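Local structure of extracellular invertase (5XHA) at residues A[112-117]-A[170-175]; A[316-321]-A[344-349]; A[525-530]-A[556-561]. The protein probably hydrolyses sucrose and related beta-D-fructofuranosides, releasing fructose. All coordinates share one frame; numbering follows the deposited sequence.

The three contacts follow one another along the chain. Interactions 1 and 2 belong to the N-terminal region, which in family 32 folds as a five-bladed beta-propeller; interaction 3 belongs to the C-terminal beta-sandwich region. Interaction 1 joins strands of two separate four-stranded sheets, whereas interaction 2 pairs neighbouring strands of one sheet. Their centres lie about 18 Å apart, and both touch the fructose of chain B, so they approach one sugar from different parts of the propeller. Interaction 3 is centred about 22 Å from the centre of interaction 2 and about 35 Å from that of interaction 1, beyond the chain's centre from the latter, and its nearby fructose is a different one.

Interaction 1. Residues A[112-117]-A[170-175]; sequences TLLYTS and RDPYVF. With FRU (beta-D-fructofuranose), chain B; FRU (beta-D-fructofuranose), chain C.
D171 donates its backbone N-H to a side chain, T116 OG1, rather than to the backbone of strand 112-117, and this is the one hydrogen bond between the two segments (N to OG1 3.0 Å, angle at the hydrogen 152°). The strands run nearly antiparallel, at 167°, but their axes come no closer than 5.7 Å and they form no backbone ladder. T116 OG1 is also bonded to Q136, so the hydroxyl is held from two strands at once. D171 has a left-handed backbone; its CB bond points away from strand 112-117, and the carboxylate meets the fructose of chain B. There it grips two neighbouring hydroxyls through short bonds, OD1 to O4 at 2.5 Å and OD2 to O3 at 2.6 Å. R170, extended from CG to NE, brings NE to the same O3 at 2.9 Å, with the oxygen lying in the plane of the guanidinium at its edge. Salt bridges to E134 and E248 fix the far end of that group. R170, D171 and P172 form the RDP motif of family 32, whose aspartate in relatives is thought to stabilise the transition state. P172 turns back to strand 112-117: its CG lies 3.7 Å from Y115 CA, and its CB rests 3.9 Å from L114 CG. With CG anti to the backbone N (chi1 175°), L114 turns its CD2 branch on to V174 CG1, continuing this apolar line. Strand 112-118 is hydrogen-bonded within its own sheet between strands 96-103 and 134-140, while strand 166-176 borders the next sheet beside strand 191-199, so the contact packs two neighbouring propeller blades together.

Interaction 2. Residues A[316-321]-A[344-349]; sequences FSSYAA and SYVWLS. With NA (sodium ion), chain D; FRU (beta-D-fructofuranose), chain B.
Y319 and W347 exchange two backbone hydrogen bonds as an antiparallel hydrogen-bonded pair: Y319 N to W347 O at 2.9 Å, and W347 N to Y319 O at 3.0 Å. A third bond, S349 N to S317 O, extends the pairing into the loop where strand 318-326 begins. Close by, a water links S317 OG to S349 O. On its other side the 316-321 backbone is tied to a sodium ion, bound by S318 O at 2.4 Å and more loosely by F316 O at 2.8 Å; G315, H287 and two waters complete its shell. Side chains then divide between the two faces of the sheet. S318 and L348, a non-hydrogen-bonded pair, share one face, where S318 OG, bonded to D313, lies 3.8 Å from L348 CD1; the same methyl also reaches S317 CB in the preceding loop, and S318 CB meets V346 CG1. On the other face are Y319 and W347. Both have CG anti to the backbone N (chi1 -160° and -179°), which carries the two aromatic groups off in the direction of the sugar. W347 CE3 lies 4.0 Å from A320 CB. The same ring carbon also approaches Y319 CB. The left-handed backbone of A320 (phi 58°) interrupts regular pairing; beyond it A321 CB packs on V346 CG2. The fructose of chain B presents O1 in the plane of the Y319 ring at its edge, 3.7 Å from CE2, and near W347 CZ3. The polar ends of these aromatics are anchored elsewhere, Y319 OH on E248 and W347 NE1 on I39 O. The pair belongs to one of the blades that build the family 32 five-bladed propeller, probably the last, and Y319 and W347 border the central sugar pocket.

Interaction 3. Residues A[525-530]-A[556-561]; sequences RLFDVL and NGRFAL. With FRU (beta-D-fructofuranose), chain E.
R525 meets the other segment through its carbonyl oxygen, which lies at the edge of the R558 guanidinium, near its plane, facing NH2; the bond is weak and bent (122° at the hydrogen), and the 2.5 Å separation of R525 O and R558 NH2 makes the local fit doubtful. The R525 side chain heads elsewhere, to salt bridges with E392 and E496, and on the way its CG lies 3.6 Å above one face of the F527 ring. L526 sends its CD2 branch across the side chain of N556 at about a right angle. F527 then sets CE2 over one face of the R558 guanidinium, 3.7 Å from NH2, with the two planes 47° apart. N556 CB lies over the opposite face of the guanidinium, toward its rim. E538 ties the two segments together from strand 534-547: it forms a salt bridge with R558 NH1 and accepts a hydrogen bond from F527 N. R558 and F559 make a classic beta bulge against strand 550-555, in the beta-sandwich region of family 32; the bulge is preceded by a turn with left-handed N556 and G557. That turn carries a fructose of chain E, whose O6 receives a hydrogen bond from G557 N at 2.9 Å. Beyond F527, which also meets W397 edge-to-face, the chain runs on into strand 528-531.

Interaction 1. Residues A[112-117]-A[170-175]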
loop_
_atom_site.group_PDB
_atom_site.type_symbol
_atom_site.label_atom_id
_atom_site.label_comp_id
_atom_site.label_asym_id
_atom_site.label_seq_id
_atom_site.Cartn_x
_atom_site.Cartn_y
_atom_site.Cartn_z
ATOM N N THR A 112 20.335 -5.694 2.609
ATOM C CA THR A 112 19.045 -5.077 2.467
ATOM C C THR A 112 18.102 -6.074 1.837
ATOM O O THR A 112 18.289 -6.511 0.699
ATOM C CB THR A 112 19.164 -3.793 1.632
ATOM O OG1 THR A 112 19.992 -2.863 2.346
ATOM C CG2 THR A 112 17.794 -3.157 1.399
ATOM N N LEU A 113 17.089 -6.444 2.604
ATOM C CA LEU A 113 16.105 -7.459 2.218
ATOM C C LEU A 113 14.913 -6.785 1.591
ATOM O O LEU A 113 14.308 -5.916 2.206
ATOM C CB LEU A 113 15.637 -8.228 3.459
ATOM C CG LEU A 113 14.463 -9.190 3.290
ATOM C CD1 LEU A 113 14.873 -10.384 2.468
ATOM C CD2 LEU A 113 13.962 -9.654 4.639
ATOM N N LEU A 114 14.587 -7.195 0.367
ATOM C CA LEU A 114 13.340 -6.852 -0.285
ATOM C C LEU A 114 12.472 -8.114 -0.271
ATOM O O LEU A 114 12.876 -9.165 -0.779
ATOM C CB LEU A 114 13.593 -6.384 -1.720
ATOM C CG LEU A 114 12.397 -6.087 -2.617
ATOM C CD1 LEU A 114 11.553 -4.967 -2.064
ATOM C CD2 LEU A 114 12.880 -5.721 -4.015
ATOM N N TYR A 115 11.292 -8.008 0.328
ATOM C CA TYR A 115 10.487 -9.185 0.603
ATOM C C TYR A 115 9.013 -8.907 0.462
ATOM O O TYR A 115 8.581 -7.760 0.516
ATOM C CB TYR A 115 10.785 -9.690 2.017
ATOM C CG TYR A 115 10.168 -8.868 3.141
ATOM C CD1 TYR A 115 10.794 -7.733 3.616
ATOM C CD2 TYR A 115 8.955 -9.256 3.741
ATOM C CE1 TYR A 115 10.251 -6.993 4.649
ATOM C CE2 TYR A 115 8.401 -8.517 4.767
ATOM C CZ TYR A 115 9.050 -7.394 5.218
ATOM O OH TYR A 115 8.510 -6.658 6.242
ATOM N N THR A 116 8.242 -9.976 0.312
ATOM C CA THR A 116 6.797 -9.848 0.212
ATOM C C THR A 116 6.113 -9.729 1.582
ATOM O O THR A 116 6.039 -10.682 2.351
ATOM C CB THR A 116 6.178 -11.004 -0.571
ATOM O OG1 THR A 116 6.682 -10.996 -1.911
ATOM C CG2 THR A 116 4.671 -10.855 -0.618
ATOM N N SER A 117 5.608 -8.532 1.850
ATOM C CA SER A 117 4.845 -8.228 3.046
ATOM C C SER A 117 3.346 -8.476 2.773
ATOM O O SER A 117 2.783 -7.854 1.868
ATOM C CB SER A 117 5.081 -6.773 3.436
ATOM O OG SER A 117 5.173 -5.924 2.297
ATOM N N ARG A 170 4.546 -11.922 -5.746
ATOM C CA ARG A 170 5.444 -12.181 -4.627
ATOM C C ARG A 170 6.813 -12.722 -5.009
ATOM O O ARG A 170 7.072 -13.028 -6.179
ATOM C CB ARG A 170 4.789 -13.166 -3.659
ATOM C CG ARG A 170 4.317 -14.464 -4.276
ATOM C CD ARG A 170 3.796 -15.443 -3.206
ATOM N NE ARG A 170 3.204 -16.639 -3.810
ATOM C CZ ARG A 170 1.942 -16.763 -4.225
ATOM N NH1 ARG A 170 1.075 -15.769 -4.072
ATOM N NH2 ARG A 170 1.536 -17.910 -4.803
ATOM N N ASP A 171 7.664 -12.855 -3.987
ATOM C CA ASP A 171 8.990 -13.510 -4.086
ATOM C C ASP A 171 9.975 -12.689 -4.904
ATOM O O ASP A 171 10.625 -13.217 -5.823
ATOM C CB ASP A 171 8.895 -14.930 -4.656
ATOM C CG ASP A 171 7.829 -15.773 -3.978
ATOM O OD1 ASP A 171 7.482 -15.485 -2.805
ATOM O OD2 ASP A 171 7.338 -16.716 -4.638
ATOM N N PRO A 172 10.119 -11.409 -4.544
ATOM C CA PRO A 172 11.022 -10.500 -5.256
ATOM C C PRO A 172 12.441 -11.029 -5.222
ATOM O O PRO A 172 12.957 -11.393 -4.146
ATOM C CB PRO A 172 10.898 -9.185 -4.472
ATOM C CG PRO A 172 10.392 -9.587 -3.112
ATOM C CD PRO A 172 9.506 -10.765 -3.361
ATOM N N TYR A 173 13.046 -11.110 -6.401
ATOM C CA TYR A 173 14.368 -11.696 -6.579
ATOM C C TYR A 173 15.288 -10.641 -7.204
ATOM O O TYR A 173 15.157 -10.301 -8.391
ATOM C CB TYR A 173 14.320 -12.977 -7.441
ATOM C CG TYR A 173 15.625 -13.733 -7.399
ATOM C CD1 TYR A 173 15.864 -14.692 -6.424
ATOM C CD2 TYR A 173 16.639 -13.447 -8.288
ATOM C CE1 TYR A 173 17.070 -15.369 -6.357
ATOM C CE2 TYR A 173 17.864 -14.109 -8.229
ATOM C CZ TYR A 173 18.073 -15.073 -7.263
ATOM O OH TYR A 173 19.288 -15.713 -7.198
ATOM N N VAL A 174 16.181 -10.099 -6.380
ATOM C CA VAL A 174 17.093 -9.060 -6.812
ATOM C C VAL A 174 18.294 -9.700 -7.512
ATOM O O VAL A 174 18.803 -10.746 -7.086
ATOM C CB VAL A 174 17.564 -8.142 -5.645
ATOM C CG1 VAL A 174 16.385 -7.470 -4.966
ATOM C CG2 VAL A 174 18.401 -8.898 -4.634
ATOM N N PHE A 175 18.722 -9.079 -8.606
ATOM C CA PHE A 175 19.876 -9.562 -9.368
ATOM C C PHE A 175 20.467 -8.467 -10.253
ATOM O O PHE A 175 19.774 -7.526 -10.627
ATOM C CB PHE A 175 19.488 -10.771 -10.234
ATOM C CG PHE A 175 18.560 -10.444 -11.380
ATOM C CD1 PHE A 175 17.200 -10.238 -11.162
ATOM C CD2 PHE A 175 19.041 -10.375 -12.689
ATOM C CE1 PHE A 175 16.344 -9.952 -12.212
ATOM C CE2 PHE A 175 18.183 -10.074 -13.741
ATOM C CZ PHE A 175 16.835 -9.870 -13.503
HETATM C C1 FRU B . 6.048 -21.306 -2.619
HETATM C C2 FRU B . 5.445 -20.117 -1.815
HETATM C C3 FRU B . 6.110 -18.789 -2.220
HETATM C C4 FRU B . 5.843 -17.928 -0.984
HETATM C C5 FRU B . 5.941 -18.926 0.162
HETATM C C6 FRU B . 4.902 -18.698 1.261
HETATM O O1 FRU B . 6.000 -22.550 -1.891
HETATM O O3 FRU B . 5.616 -18.246 -3.451
HETATM O O4 FRU B . 6.781 -16.869 -0.800
HETATM O O5 FRU B . 5.773 -20.234 -0.413
HETATM O O6 FRU B . 4.881 -19.803 2.186
HETATM C C1 FRU C . 3.215 -21.207 -1.889
HETATM C C2 FRU C . 1.737 -20.997 -1.491
HETATM C C3 FRU C . 0.731 -20.933 -2.663
HETATM C C4 FRU C . -0.413 -20.114 -2.080
HETATM C C5 FRU C . 0.200 -19.356 -0.891
HETATM C C6 FRU C . -0.460 -19.700 0.444
HETATM O O1 FRU C . 3.997 -19.998 -1.954
HETATM O O2 FRU C . 1.355 -22.081 -0.627
HETATM O O3 FRU C . 0.232 -22.194 -3.175
HETATM O O4 FRU C . -0.980 -19.261 -3.074
HETATM O O5 FRU C . 1.573 -19.750 -0.792
HETATM O O6 FRU C . -0.947 -18.497 1.009
#

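Interaction 2. Residues A[316-321]-A[344-349]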
loop_
_atom_site.group_PDB
_atom_site.type_symbol
_atom_site.label_atom_id
_atom_site.label_comp_id
_atom_site.label_asym_id
_atom_site.label_seq_id
_atom_site.Cartn_x
_atom_site.Cartn_y
_atom_site.Cartn_z
ATOM N N PHE A 316 8.416 -34.996 -6.674
ATOM C CA PHE A 316 7.082 -34.474 -6.448
ATOM C C PHE A 316 7.133 -33.375 -5.373
ATOM O O PHE A 316 6.544 -32.301 -5.559
ATOM C CB PHE A 316 6.127 -35.612 -6.033
ATOM C CG PHE A 316 4.693 -35.178 -5.840
ATOM C CD1 PHE A 316 4.278 -34.588 -4.635
ATOM C CD2 PHE A 316 3.749 -35.385 -6.840
ATOM C CE1 PHE A 316 2.966 -34.203 -4.456
ATOM C CE2 PHE A 316 2.427 -35.000 -6.659
ATOM C CZ PHE A 316 2.036 -34.410 -5.470
ATOM N N SER A 317 7.847 -33.640 -4.272
ATOM C CA SER A 317 7.896 -32.712 -3.131
ATOM C C SER A 317 8.980 -31.633 -3.264
ATOM O O SER A 317 9.092 -30.767 -2.403
ATOM C CB SER A 317 8.062 -33.482 -1.806
ATOM O OG SER A 317 6.937 -34.319 -1.536
ATOM N N SER A 318 9.759 -31.677 -4.342
ATOM C CA SER A 318 10.778 -30.667 -4.602
ATOM C C SER A 318 10.164 -29.438 -5.252
ATOM O O SER A 318 9.390 -29.555 -6.191
ATOM C CB SER A 318 11.863 -31.227 -5.513
ATOM O OG SER A 318 12.380 -32.427 -4.988
ATOM N N TYR A 319 10.520 -28.262 -4.748
ATOM C CA TYR A 319 9.900 -27.025 -5.161
ATOM C C TYR A 319 10.699 -25.806 -4.677
ATOM O O TYR A 319 11.651 -25.942 -3.914
ATOM C CB TYR A 319 8.467 -26.975 -4.591
ATOM C CG TYR A 319 7.570 -26.009 -5.306
ATOM C CD1 TYR A 319 7.375 -26.114 -6.675
ATOM C CD2 TYR A 319 6.905 -24.982 -4.620
ATOM C CE1 TYR A 319 6.555 -25.238 -7.343
ATOM C CE2 TYR A 319 6.100 -24.075 -5.298
ATOM C CZ TYR A 319 5.924 -24.219 -6.666
ATOM O OH TYR A 319 5.120 -23.363 -7.393
ATOM N N ALA A 320 10.310 -24.626 -5.161
ATOM C CA ALA A 320 10.635 -23.342 -4.535
ATOM C C ALA A 320 12.106 -23.040 -4.349
ATOM O O ALA A 320 12.480 -22.382 -3.391
ATOM C CB ALA A 320 9.909 -23.210 -3.198
ATOM N N ALA A 321 12.936 -23.453 -5.291
ATOM C CA ALA A 321 14.369 -23.295 -5.133
ATOM C C ALA A 321 14.764 -21.836 -4.987
ATOM O O ALA A 321 14.224 -20.960 -5.683
ATOM C CB ALA A 321 15.106 -23.913 -6.304
ATOM N N SER A 344 22.256 -23.184 -5.680
ATOM C CA SER A 344 20.799 -23.264 -5.506
ATOM C C SER A 344 20.412 -24.326 -4.466
ATOM O O SER A 344 20.919 -25.444 -4.502
ATOM C CB SER A 344 20.129 -23.573 -6.833
ATOM O OG SER A 344 18.712 -23.546 -6.712
ATOM N N TYR A 345 19.531 -23.950 -3.538
ATOM C CA TYR A 345 18.943 -24.868 -2.560
ATOM C C TYR A 345 17.493 -25.101 -2.922
ATOM O O TYR A 345 16.691 -24.168 -2.930
ATOM C CB TYR A 345 18.995 -24.301 -1.139
ATOM C CG TYR A 345 20.366 -24.175 -0.512
ATOM C CD1 TYR A 345 21.157 -23.063 -0.751
ATOM C CD2 TYR A 345 20.857 -25.151 0.351
ATOM C CE1 TYR A 345 22.401 -22.928 -0.157
ATOM C CE2 TYR A 345 22.104 -25.036 0.930
ATOM C CZ TYR A 345 22.874 -23.920 0.673
ATOM O OH TYR A 345 24.120 -23.782 1.237
ATOM N N VAL A 346 17.162 -26.348 -3.218
ATOM C CA VAL A 346 15.795 -26.753 -3.471
ATOM C C VAL A 346 15.097 -27.100 -2.149
ATOM O O VAL A 346 15.710 -27.634 -1.237
ATOM C CB VAL A 346 15.768 -27.967 -4.422
ATOM C CG1 VAL A 346 14.345 -28.447 -4.667
ATOM C CG2 VAL A 346 16.435 -27.623 -5.750
ATOM N N TRP A 347 13.816 -26.785 -2.056
ATOM C CA TRP A 347 12.988 -27.160 -0.903
ATOM C C TRP A 347 12.422 -28.547 -1.139
ATOM O O TRP A 347 11.921 -28.849 -2.232
ATOM C CB TRP A 347 11.830 -26.167 -0.757
ATOM C CG TRP A 347 10.895 -26.390 0.398
ATOM C CD1 TRP A 347 11.228 -26.730 1.675
ATOM C CD2 TRP A 347 9.476 -26.231 0.383
ATOM N NE1 TRP A 347 10.102 -26.816 2.454
ATOM C CE2 TRP A 347 9.009 -26.518 1.683
ATOM C CE3 TRP A 347 8.550 -25.903 -0.605
ATOM C CZ2 TRP A 347 7.657 -26.466 2.022
ATOM C CZ3 TRP A 347 7.200 -25.839 -0.264
ATOM C CH2 TRP A 347 6.770 -26.117 1.040
ATOM N N LEU A 348 12.528 -29.401 -0.129
ATOM C CA LEU A 348 11.812 -30.660 -0.118
ATOM C C LEU A 348 10.760 -30.548 0.959
ATOM O O LEU A 348 11.063 -30.698 2.146
ATOM C CB LEU A 348 12.749 -31.830 0.155
ATOM C CG LEU A 348 12.129 -33.228 0.028
ATOM C CD1 LEU A 348 11.758 -33.500 -1.419
ATOM C CD2 LEU A 348 13.103 -34.291 0.509
ATOM N N SER A 349 9.531 -30.246 0.545
ATOM C CA SER A 349 8.400 -30.208 1.467
ATOM C C SER A 349 8.240 -31.539 2.205
ATOM O O SER A 349 8.313 -32.608 1.597
ATOM C CB SER A 349 7.099 -29.908 0.721
ATOM O OG SER A 349 5.987 -30.076 1.573
HETATM NA NA NA D . 8.035 -31.005 -7.551
HETATM C C1 FRU B . 6.048 -21.306 -2.619
HETATM C C2 FRU B . 5.445 -20.117 -1.815
HETATM C C3 FRU B . 6.110 -18.789 -2.220
HETATM C C4 FRU B . 5.843 -17.928 -0.984
HETATM C C5 FRU B . 5.941 -18.926 0.162
HETATM C C6 FRU B . 4.902 -18.698 1.261
HETATM O O1 FRU B . 6.000 -22.550 -1.891
HETATM O O3 FRU B . 5.616 -18.246 -3.451
HETATM O O4 FRU B . 6.781 -16.869 -0.800
HETATM O O5 FRU B . 5.773 -20.234 -0.413
HETATM O O6 FRU B . 4.881 -19.803 2.186
HETATM O O HOH W 1 6.388 -34.389 1.090
HETATM O O HOH W 2 6.743 -32.111 -9.170
HETATM O O HOH W 3 9.397 -30.904 -9.509
#

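Interaction 3. Residues A[525-530]-A[556-561]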
loop_
_atom_site.group_PDB
_atom_site.type_symbol
_atom_site.label_atom_id
_atom_site.label_comp_id
_atom_site.label_asym_id
_atom_site.label_seq_id
_atom_site.Cartn_x
_atom_site.Cartn_y
_atom_site.Cartn_z
ATOM N N ARG A 525 17.186 -38.804 -20.848
ATOM C CA ARG A 525 17.601 -39.395 -22.126
ATOM C C ARG A 525 19.068 -39.729 -22.063
ATOM O O ARG A 525 19.883 -38.877 -21.726
ATOM C CB ARG A 525 17.360 -38.435 -23.295
ATOM C CG ARG A 525 17.951 -38.908 -24.638
ATOM C CD ARG A 525 17.186 -38.335 -25.825
ATOM N NE ARG A 525 15.846 -38.903 -25.902
ATOM C CZ ARG A 525 14.873 -38.459 -26.697
ATOM N NH1 ARG A 525 15.064 -37.436 -27.522
ATOM N NH2 ARG A 525 13.694 -39.053 -26.672
ATOM N N LEU A 526 19.401 -40.979 -22.367
ATOM C CA LEU A 526 20.792 -41.371 -22.603
ATOM C C LEU A 526 20.995 -41.359 -24.121
ATOM O O LEU A 526 20.334 -42.113 -24.856
ATOM C CB LEU A 526 21.068 -42.756 -22.023
ATOM C CG LEU A 526 20.905 -42.842 -20.507
ATOM C CD1 LEU A 526 20.847 -44.293 -20.065
ATOM C CD2 LEU A 526 22.031 -42.076 -19.815
ATOM N N PHE A 527 21.869 -40.481 -24.596
ATOM C CA PHE A 527 22.028 -40.293 -26.042
ATOM C C PHE A 527 22.884 -41.393 -26.665
ATOM O O PHE A 527 23.503 -42.201 -25.958
ATOM C CB PHE A 527 22.639 -38.929 -26.334
ATOM C CG PHE A 527 21.773 -37.782 -25.900
ATOM C CD1 PHE A 527 20.715 -37.345 -26.703
ATOM C CD2 PHE A 527 22.003 -37.142 -24.684
ATOM C CE1 PHE A 527 19.903 -36.293 -26.299
ATOM C CE2 PHE A 527 21.196 -36.093 -24.277
ATOM C CZ PHE A 527 20.155 -35.662 -25.084
ATOM N N ASP A 528 22.894 -41.436 -27.993
ATOM C CA ASP A 528 23.878 -42.250 -28.710
ATOM C C ASP A 528 25.093 -41.390 -28.827
ATOM O O ASP A 528 24.976 -40.246 -29.256
ATOM C CB ASP A 528 23.354 -42.668 -30.076
ATOM C CG ASP A 528 22.132 -43.532 -29.967
ATOM O OD1 ASP A 528 22.156 -44.495 -29.173
ATOM O OD2 ASP A 528 21.133 -43.236 -30.651
ATOM N N VAL A 529 26.236 -41.921 -28.406
ATOM C CA VAL A 529 27.509 -41.198 -28.439
ATOM C C VAL A 529 28.604 -41.982 -29.186
ATOM O O VAL A 529 28.573 -43.216 -29.256
ATOM C CB VAL A 529 28.031 -40.859 -27.020
ATOM C CG1 VAL A 529 27.122 -39.836 -26.361
ATOM C CG2 VAL A 529 28.165 -42.110 -26.153
ATOM N N LEU A 530 29.570 -41.237 -29.710
ATOM C CA LEU A 530 30.703 -41.782 -30.452
ATOM C C LEU A 530 31.962 -41.589 -29.619
ATOM O O LEU A 530 32.316 -40.461 -29.269
ATOM C CB LEU A 530 30.854 -41.034 -31.777
ATOM C CG LEU A 530 31.394 -41.824 -32.967
ATOM C CD1 LEU A 530 30.361 -42.848 -33.427
ATOM C CD2 LEU A 530 31.752 -40.872 -34.099
ATOM N N ASN A 556 24.533 -38.006 -14.502
ATOM C CA ASN A 556 25.107 -37.465 -15.736
ATOM C C ASN A 556 25.326 -35.944 -15.695
ATOM O O ASN A 556 25.360 -35.282 -16.738
ATOM C CB ASN A 556 24.233 -37.851 -16.961
ATOM C CG ASN A 556 24.313 -39.338 -17.323
ATOM O OD1 ASN A 556 24.629 -39.711 -18.465
ATOM N ND2 ASN A 556 23.987 -40.184 -16.378
ATOM N N GLY A 557 25.484 -35.393 -14.492
ATOM C CA GLY A 557 25.694 -33.959 -14.299
ATOM C C GLY A 557 24.537 -33.071 -14.716
ATOM O O GLY A 557 24.695 -31.860 -14.805
ATOM N N ARG A 558 23.372 -33.653 -14.969
ATOM C CA ARG A 558 22.277 -32.880 -15.522
ATOM C C ARG A 558 20.910 -33.327 -15.030
ATOM O O ARG A 558 19.907 -32.942 -15.591
ATOM C CB ARG A 558 22.330 -32.946 -17.052
ATOM C CG ARG A 558 22.043 -34.317 -17.645
ATOM C CD ARG A 558 22.278 -34.307 -19.146
ATOM N NE ARG A 558 21.738 -35.512 -19.778
ATOM C CZ ARG A 558 22.453 -36.479 -20.349
ATOM N NH1 ARG A 558 23.777 -36.424 -20.401
ATOM N NH2 ARG A 558 21.830 -37.516 -20.883
ATOM N N PHE A 559 20.861 -34.105 -13.964
ATOM C CA PHE A 559 19.600 -34.668 -13.533
ATOM C C PHE A 559 19.609 -34.829 -12.030
ATOM O O PHE A 559 20.608 -35.244 -11.465
ATOM C CB PHE A 559 19.385 -36.022 -14.206
ATOM C CG PHE A 559 18.178 -36.762 -13.725
ATOM C CD1 PHE A 559 18.250 -37.577 -12.604
ATOM C CD2 PHE A 559 16.978 -36.664 -14.403
ATOM C CE1 PHE A 559 17.150 -38.262 -12.157
ATOM C CE2 PHE A 559 15.875 -37.363 -13.970
ATOM C CZ PHE A 559 15.963 -38.173 -12.850
ATOM N N ALA A 560 18.491 -34.482 -11.400
ATOM C CA ALA A 560 18.290 -34.760 -9.990
ATOM C C ALA A 560 16.834 -35.073 -9.693
ATOM O O ALA A 560 15.930 -34.420 -10.211
ATOM C CB ALA A 560 18.762 -33.596 -9.133
ATOM N N LEU A 561 16.644 -36.089 -8.854
ATOM C CA LEU A 561 15.337 -36.533 -8.371
ATOM C C LEU A 561 15.455 -36.855 -6.882
ATOM O O LEU A 561 16.277 -37.702 -6.480
ATOM C CB LEU A 561 14.900 -37.781 -9.133
ATOM C CG LEU A 561 13.678 -38.555 -8.620
ATOM C CD1 LEU A 561 12.441 -37.681 -8.615
ATOM C CD2 LEU A 561 13.440 -39.785 -9.483
HETATM C C1 FRU E . 30.084 -37.837 -9.764
HETATM C C2 FRU E . 29.559 -36.396 -9.886
HETATM C C3 FRU E . 28.991 -35.787 -8.589
HETATM C C4 FRU E . 27.795 -35.003 -9.102
HETATM C C5 FRU E . 27.278 -35.940 -10.188
HETATM C C6 FRU E . 26.427 -35.227 -11.243
HETATM O O1 FRU E . 31.362 -37.916 -9.117
HETATM O O2 FRU E . 30.558 -35.509 -10.436
HETATM O O3 FRU E . 29.904 -34.924 -7.888
HETATM O O4 FRU E . 26.811 -34.659 -8.111
HETATM O O5 FRU E . 28.451 -36.505 -10.786
HETATM O O6 FRU E . 25.338 -36.070 -11.699
#